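Long-range contacts in Abbfa_003403 (PDB 4ZXH), which is a four-domain nonribosomal peptide synthetase, with condensation, adenylation, peptidyl carrier and thioesterase domains that probably build and release a peptide product: residues H515-A520 against A546-G550; D532-L538 against P579-Q585. One frame throughout, in Å; residues are numbered along the deposited sequence.

Both contacts belong to the adenylation part of the synthetase, inside its AMP-binding enzyme region, with centres about 13 Å apart. Their segments alternate along the chain: 515-520, then 532-538, then 546-550, then 579-585. Contact 1 joins helix 509-525 to helix 543-553, and contact 2 pairs strand 533-537 with strand 581-584 in a four-stranded parallel sheet. Strand 533-537 lies between the two helices in sequence, and helix 543-553 packs on it through Ala-547, which meets Leu-536 and Leu-538, and through Ile-548, which meets Leu-536. Contact 1 is thus helix on helix and contact 2 strand beside strand, with helix 543-553 packed between helix 509-525 and the sheet.

Contact 1. Residues H515-A520 against A546-G550; sequences HIAGIA and AAILG
Two helices of the adenylation domain pack against each other here in a buried, apolar contact, 515-520 on helix 509-525 against 546-550 on helix 543-553. The axes of the two segments approach to 8.1 Å and cross at -58°, a closeness that small residues permit. At Gly-550, which has no side chain, the backbones come nearest, its CA lying 3.8 Å from Ile-516 O and 4.2 Å from Ile-519 CG2. Ala-546 and Ala-520 keep the flanks of the crossing thin, Ala-546 CB meeting the CB of His-515 at 4.0 Å while the His-515 ring leads away.

Two isoleucines one helical turn apart reach across on either side of Ala-546 O. Ile-516 bends back at chi2 (-64°), which carries CD1 over to Leu-549 CB at 3.4 Å and close to Leu-549 CD1, the two side chains crossing at a slant. Ile-519 instead runs extended at chi2 (-179°), and its CD1 lies over the backbone of the other helix, 4.1 Å from Ala-547 CA. Ala-546 O is already taken by Gly-550 N within its own helix.

Beyond the crossing, Ala-553 of helix 543-553 touches Ile-516 and Ala-520, while Ile-601 and Leu-616, in loops, cover Ile-519 and Ala-520. The CB bonds of Ala-547 and Ile-548 point away from helix 509-525, toward the sheet side, so that helix 543-553 lies between helix 509-525 and the sheet.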
loop_
_atom_site.group_PDB
_atom_site.type_symbol
_atom_site.label_atom_id
_atom_site.label_comp_id
_atom_site.label_asym_id
_atom_site.label_seq_id
_atom_site.Cartn_x
_atom_site.Cartn_y
_atom_site.Cartn_z
ATOM N N HIS A 515 -16.156 26.207 51.495
ATOM C CA HIS A 515 -15.808 24.787 51.427
ATOM C C HIS A 515 -14.295 24.535 51.433
ATOM O O HIS A 515 -13.857 23.558 52.039
ATOM C CB HIS A 515 -16.402 24.125 50.186
ATOM C CG HIS A 515 -17.850 23.781 50.312
ATOM N ND1 HIS A 515 -18.834 24.436 49.600
ATOM C CD2 HIS A 515 -18.484 22.847 51.061
ATOM C CE1 HIS A 515 -20.012 23.922 49.909
ATOM N NE2 HIS A 515 -19.828 22.957 50.793
ATOM N N ILE A 516 -13.508 25.368 50.734
ATOM C CA ILE A 516 -12.044 25.249 50.780
ATOM C C ILE A 516 -11.609 25.259 52.249
ATOM O O ILE A 516 -10.877 24.382 52.713
ATOM C CB ILE A 516 -11.277 26.422 50.055
ATOM C CG1 ILE A 516 -11.786 26.714 48.643
ATOM C CG2 ILE A 516 -9.768 26.158 50.022
ATOM C CD1 ILE A 516 -11.597 25.634 47.691
ATOM N N ALA A 517 -12.094 26.272 52.960
ATOM C CA ALA A 517 -11.715 26.549 54.327
ATOM C C ALA A 517 -12.127 25.411 55.259
ATOM O O ALA A 517 -11.333 24.945 56.079
ATOM C CB ALA A 517 -12.331 27.856 54.768
ATOM N N GLY A 518 -13.369 24.959 55.117
ATOM C CA GLY A 518 -13.914 23.926 55.980
ATOM C C GLY A 518 -13.265 22.569 55.785
ATOM O O GLY A 518 -13.140 21.788 56.733
ATOM N N ILE A 519 -12.850 22.284 54.554
ATOM C CA ILE A 519 -12.192 21.020 54.261
ATOM C C ILE A 519 -10.735 21.086 54.709
ATOM O O ILE A 519 -10.167 20.100 55.187
ATOM C CB ILE A 519 -12.294 20.680 52.771
ATOM C CG1 ILE A 519 -13.757 20.430 52.399
ATOM C CG2 ILE A 519 -11.465 19.447 52.419
ATOM C CD1 ILE A 519 -13.937 20.055 50.952
ATOM N N ALA A 520 -10.135 22.259 54.590
ATOM C CA ALA A 520 -8.767 22.422 55.054
ATOM C C ALA A 520 -8.724 22.228 56.565
ATOM O O ALA A 520 -7.873 21.513 57.095
ATOM C CB ALA A 520 -8.226 23.782 54.665
ATOM N N ALA A 546 -13.542 21.435 45.147
ATOM C CA ALA A 546 -13.307 21.946 46.500
ATOM C C ALA A 546 -12.373 21.026 47.313
ATOM O O ALA A 546 -11.547 21.499 48.093
ATOM C CB ALA A 546 -14.625 22.135 47.219
ATOM N N ALA A 547 -12.483 19.716 47.115
ATOM C CA ALA A 547 -11.618 18.778 47.825
ATOM C C ALA A 547 -10.158 18.975 47.428
ATOM O O ALA A 547 -9.277 18.998 48.288
ATOM C CB ALA A 547 -12.055 17.339 47.562
ATOM N N ILE A 548 -9.904 19.110 46.127
ATOM C CA ILE A 548 -8.550 19.354 45.645
ATOM C C ILE A 548 -7.954 20.562 46.358
ATOM O O ILE A 548 -6.873 20.488 46.945
ATOM C CB ILE A 548 -8.498 19.631 44.127
ATOM C CG1 ILE A 548 -9.233 18.552 43.316
ATOM C CG2 ILE A 548 -7.063 19.824 43.680
ATOM C CD1 ILE A 548 -8.426 17.369 42.918
ATOM N N LEU A 549 -8.669 21.680 46.313
ATOM C CA LEU A 549 -8.108 22.922 46.823
ATOM C C LEU A 549 -8.015 22.906 48.334
ATOM O O LEU A 549 -7.119 23.520 48.901
ATOM C CB LEU A 549 -8.930 24.115 46.345
ATOM C CG LEU A 549 -8.851 24.382 44.834
ATOM C CD1 LEU A 549 -9.858 25.416 44.385
ATOM C CD2 LEU A 549 -7.450 24.832 44.474
ATOM N N GLY A 550 -8.931 22.192 48.984
ATOM C CA GLY A 550 -8.930 22.090 50.438
ATOM C C GLY A 550 -7.693 21.344 50.886
ATOM O O GLY A 550 -6.974 21.793 51.783
#

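Contact 2. Residues D532-L538 against P579-Q585; sequences DRVGLML and PKVILTQ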
loop_
_atom_site.group_PDB
_atom_site.type_symbol
_atom_site.label_atom_id
_atom_site.label_comp_id
_atom_site.label_asym_id
_atom_site.label_seq_id
_atom_site.Cartn_x
_atom_site.Cartn_y
_atom_site.Cartn_z
ATOM N N ASP A 532 1.790 15.880 53.830
ATOM C CA ASP A 532 1.134 14.588 53.934
ATOM C C ASP A 532 0.482 14.237 52.602
ATOM O O ASP A 532 0.207 15.115 51.759
ATOM C CB ASP A 532 0.109 14.576 55.071
ATOM C CG ASP A 532 0.768 14.509 56.469
ATOM O OD1 ASP A 532 2.009 14.315 56.554
ATOM O OD2 ASP A 532 0.039 14.644 57.483
ATOM N N ARG A 533 0.272 12.943 52.397
ATOM C CA ARG A 533 -0.382 12.464 51.196
ATOM C C ARG A 533 -1.775 12.028 51.561
ATOM O O ARG A 533 -1.945 11.218 52.468
ATOM C CB ARG A 533 0.404 11.326 50.573
ATOM C CG ARG A 533 1.703 11.780 49.955
ATOM C CD ARG A 533 2.565 10.593 49.555
ATOM N NE ARG A 533 2.641 9.617 50.641
ATOM C CZ ARG A 533 3.431 9.741 51.700
ATOM N NH1 ARG A 533 4.212 10.812 51.812
ATOM N NH2 ARG A 533 3.438 8.800 52.644
ATOM N N VAL A 534 -2.768 12.589 50.874
ATOM C CA VAL A 534 -4.173 12.334 51.187
ATOM C C VAL A 534 -4.875 11.616 50.047
ATOM O O VAL A 534 -4.999 12.157 48.940
ATOM C CB VAL A 534 -4.914 13.635 51.492
ATOM C CG1 VAL A 534 -6.416 13.406 51.548
ATOM C CG2 VAL A 534 -4.392 14.225 52.785
ATOM N N GLY A 535 -5.312 10.388 50.319
ATOM C CA GLY A 535 -6.104 9.631 49.364
ATOM C C GLY A 535 -7.416 10.344 49.096
ATOM O O GLY A 535 -8.056 10.859 50.011
ATOM N N LEU A 536 -7.813 10.390 47.835
ATOM C CA LEU A 536 -9.047 11.064 47.468
ATOM C C LEU A 536 -9.965 10.131 46.694
ATOM O O LEU A 536 -9.693 9.806 45.534
ATOM C CB LEU A 536 -8.745 12.304 46.643
ATOM C CG LEU A 536 -9.958 13.160 46.306
ATOM C CD1 LEU A 536 -10.706 13.540 47.576
ATOM C CD2 LEU A 536 -9.479 14.400 45.550
ATOM N N MET A 537 -11.047 9.702 47.341
ATOM C CA MET A 537 -11.984 8.754 46.747
ATOM C C MET A 537 -13.390 9.351 46.712
ATOM O O MET A 537 -14.191 9.102 47.620
ATOM C CB MET A 537 -11.973 7.436 47.531
ATOM C CG MET A 537 -12.612 6.262 46.816
ATOM S SD MET A 537 -12.736 4.757 47.815
ATOM C CE MET A 537 -11.033 4.240 47.917
ATOM N N LEU A 538 -13.686 10.130 45.666
ATOM C CA LEU A 538 -14.967 10.846 45.552
ATOM C C LEU A 538 -15.789 10.505 44.308
ATOM O O LEU A 538 -15.255 10.001 43.325
ATOM C CB LEU A 538 -14.722 12.357 45.561
ATOM C CG LEU A 538 -14.087 12.970 46.810
ATOM C CD1 LEU A 538 -14.150 14.494 46.752
ATOM C CD2 LEU A 538 -14.744 12.440 48.080
ATOM N N PRO A 579 -0.647 6.588 52.077
ATOM C CA PRO A 579 -1.294 7.859 52.428
ATOM C C PRO A 579 -1.669 7.974 53.903
ATOM O O PRO A 579 -1.951 6.969 54.575
ATOM C CB PRO A 579 -2.551 7.864 51.553
ATOM C CG PRO A 579 -2.874 6.419 51.357
ATOM C CD PRO A 579 -1.589 5.641 51.451
ATOM N N LYS A 580 -1.668 9.205 54.398
ATOM C CA LYS A 580 -1.990 9.486 55.792
ATOM C C LYS A 580 -3.432 9.134 56.081
ATOM O O LYS A 580 -3.750 8.614 57.141
ATOM C CB LYS A 580 -1.753 10.962 56.110
ATOM C CG LYS A 580 -2.008 11.355 57.548
ATOM C CD LYS A 580 -0.943 10.778 58.450
ATOM C CE LYS A 580 -0.733 11.615 59.715
ATOM N NZ LYS A 580 0.194 12.767 59.470
ATOM N N VAL A 581 -4.297 9.443 55.120
ATOM C CA VAL A 581 -5.732 9.310 55.281
ATOM C C VAL A 581 -6.344 9.144 53.898
ATOM O O VAL A 581 -5.710 9.481 52.898
ATOM C CB VAL A 581 -6.343 10.546 56.010
ATOM C CG1 VAL A 581 -6.537 11.705 55.049
ATOM C CG2 VAL A 581 -7.661 10.197 56.650
ATOM N N ILE A 582 -7.558 8.602 53.837
ATOM C CA ILE A 582 -8.336 8.566 52.588
ATOM C C ILE A 582 -9.581 9.428 52.769
ATOM O O ILE A 582 -10.420 9.134 53.629
ATOM C CB ILE A 582 -8.755 7.127 52.203
ATOM C CG1 ILE A 582 -7.534 6.277 51.826
ATOM C CG2 ILE A 582 -9.774 7.147 51.077
ATOM C CD1 ILE A 582 -7.830 4.790 51.789
ATOM N N LEU A 583 -9.676 10.512 52.001
ATOM C CA LEU A 583 -10.819 11.418 52.109
ATOM C C LEU A 583 -11.852 10.951 51.109
ATOM O O LEU A 583 -11.607 10.958 49.907
ATOM C CB LEU A 583 -10.413 12.878 51.852
ATOM C CG LEU A 583 -11.486 13.980 51.899
ATOM C CD1 LEU A 583 -12.002 14.291 53.304
ATOM C CD2 LEU A 583 -10.976 15.243 51.214
ATOM N N THR A 584 -12.998 10.521 51.614
ATOM C CA THR A 584 -14.024 9.897 50.785
ATOM C C THR A 584 -15.399 10.435 51.182
ATOM O O THR A 584 -15.487 11.368 51.967
ATOM C CB THR A 584 -13.974 8.376 50.938
ATOM O OG1 THR A 584 -15.043 7.776 50.201
ATOM C CG2 THR A 584 -14.090 7.995 52.411
ATOM N N GLN A 585 -16.477 9.877 50.650
ATOM C CA GLN A 585 -17.796 10.385 51.022
ATOM C C GLN A 585 -18.583 9.305 51.741
ATOM O O GLN A 585 -18.200 8.138 51.703
ATOM C CB GLN A 585 -18.565 10.914 49.796
ATOM C CG GLN A 585 -18.699 9.954 48.628
ATOM C CD GLN A 585 -19.127 10.648 47.341
ATOM O OE1 GLN A 585 -18.404 11.496 46.800
ATOM N NE2 GLN A 585 -20.316 10.297 46.849
#
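Asp-532 and Lys-580 form a salt bridge at the start of a parallel strand pair, 532-538 beside 579-585. The lysine chain bends at chi2 (71°) and again at chi4, bringing NZ back to Asp-532 OD2 at 2.7 Å from above the carboxylate plane; Thr-529 N also binds OD2. Along the strands, Gly-535 gives its N to Val-581 O and takes Leu-583 N on its own O, and Leu-583 O then receives Met-537 N at 2.9 Å. On one face Val-534 and Val-581 point the same way, CG1 to CG1 at 3.9 Å, and Leu-536 CD1 lies beside Leu-583 CD2 at 4.0 Å. The other face carries Met-537, whose CB touches Ile-582 CG2 at 4.2 Å. Thr-584 OG1 donates in the carbonyl plane to Met-537 O at 3.0 Å, a side-chain bond that prolongs the backbone pairing; its chi1 of 176° turns the hydroxyl from its own N toward the partner strand. Gln-585 OE1 accepts from Asp-539 N.

Helix 543-553 covers the valine and leucine face, with Ile-551 on Val-534. Strand 533-537, helix 543-553 and strand 557-560 make a beta-alpha-beta crossover, with strand 581-584 parallel on the other side of 533-537 and 598-600 beyond it.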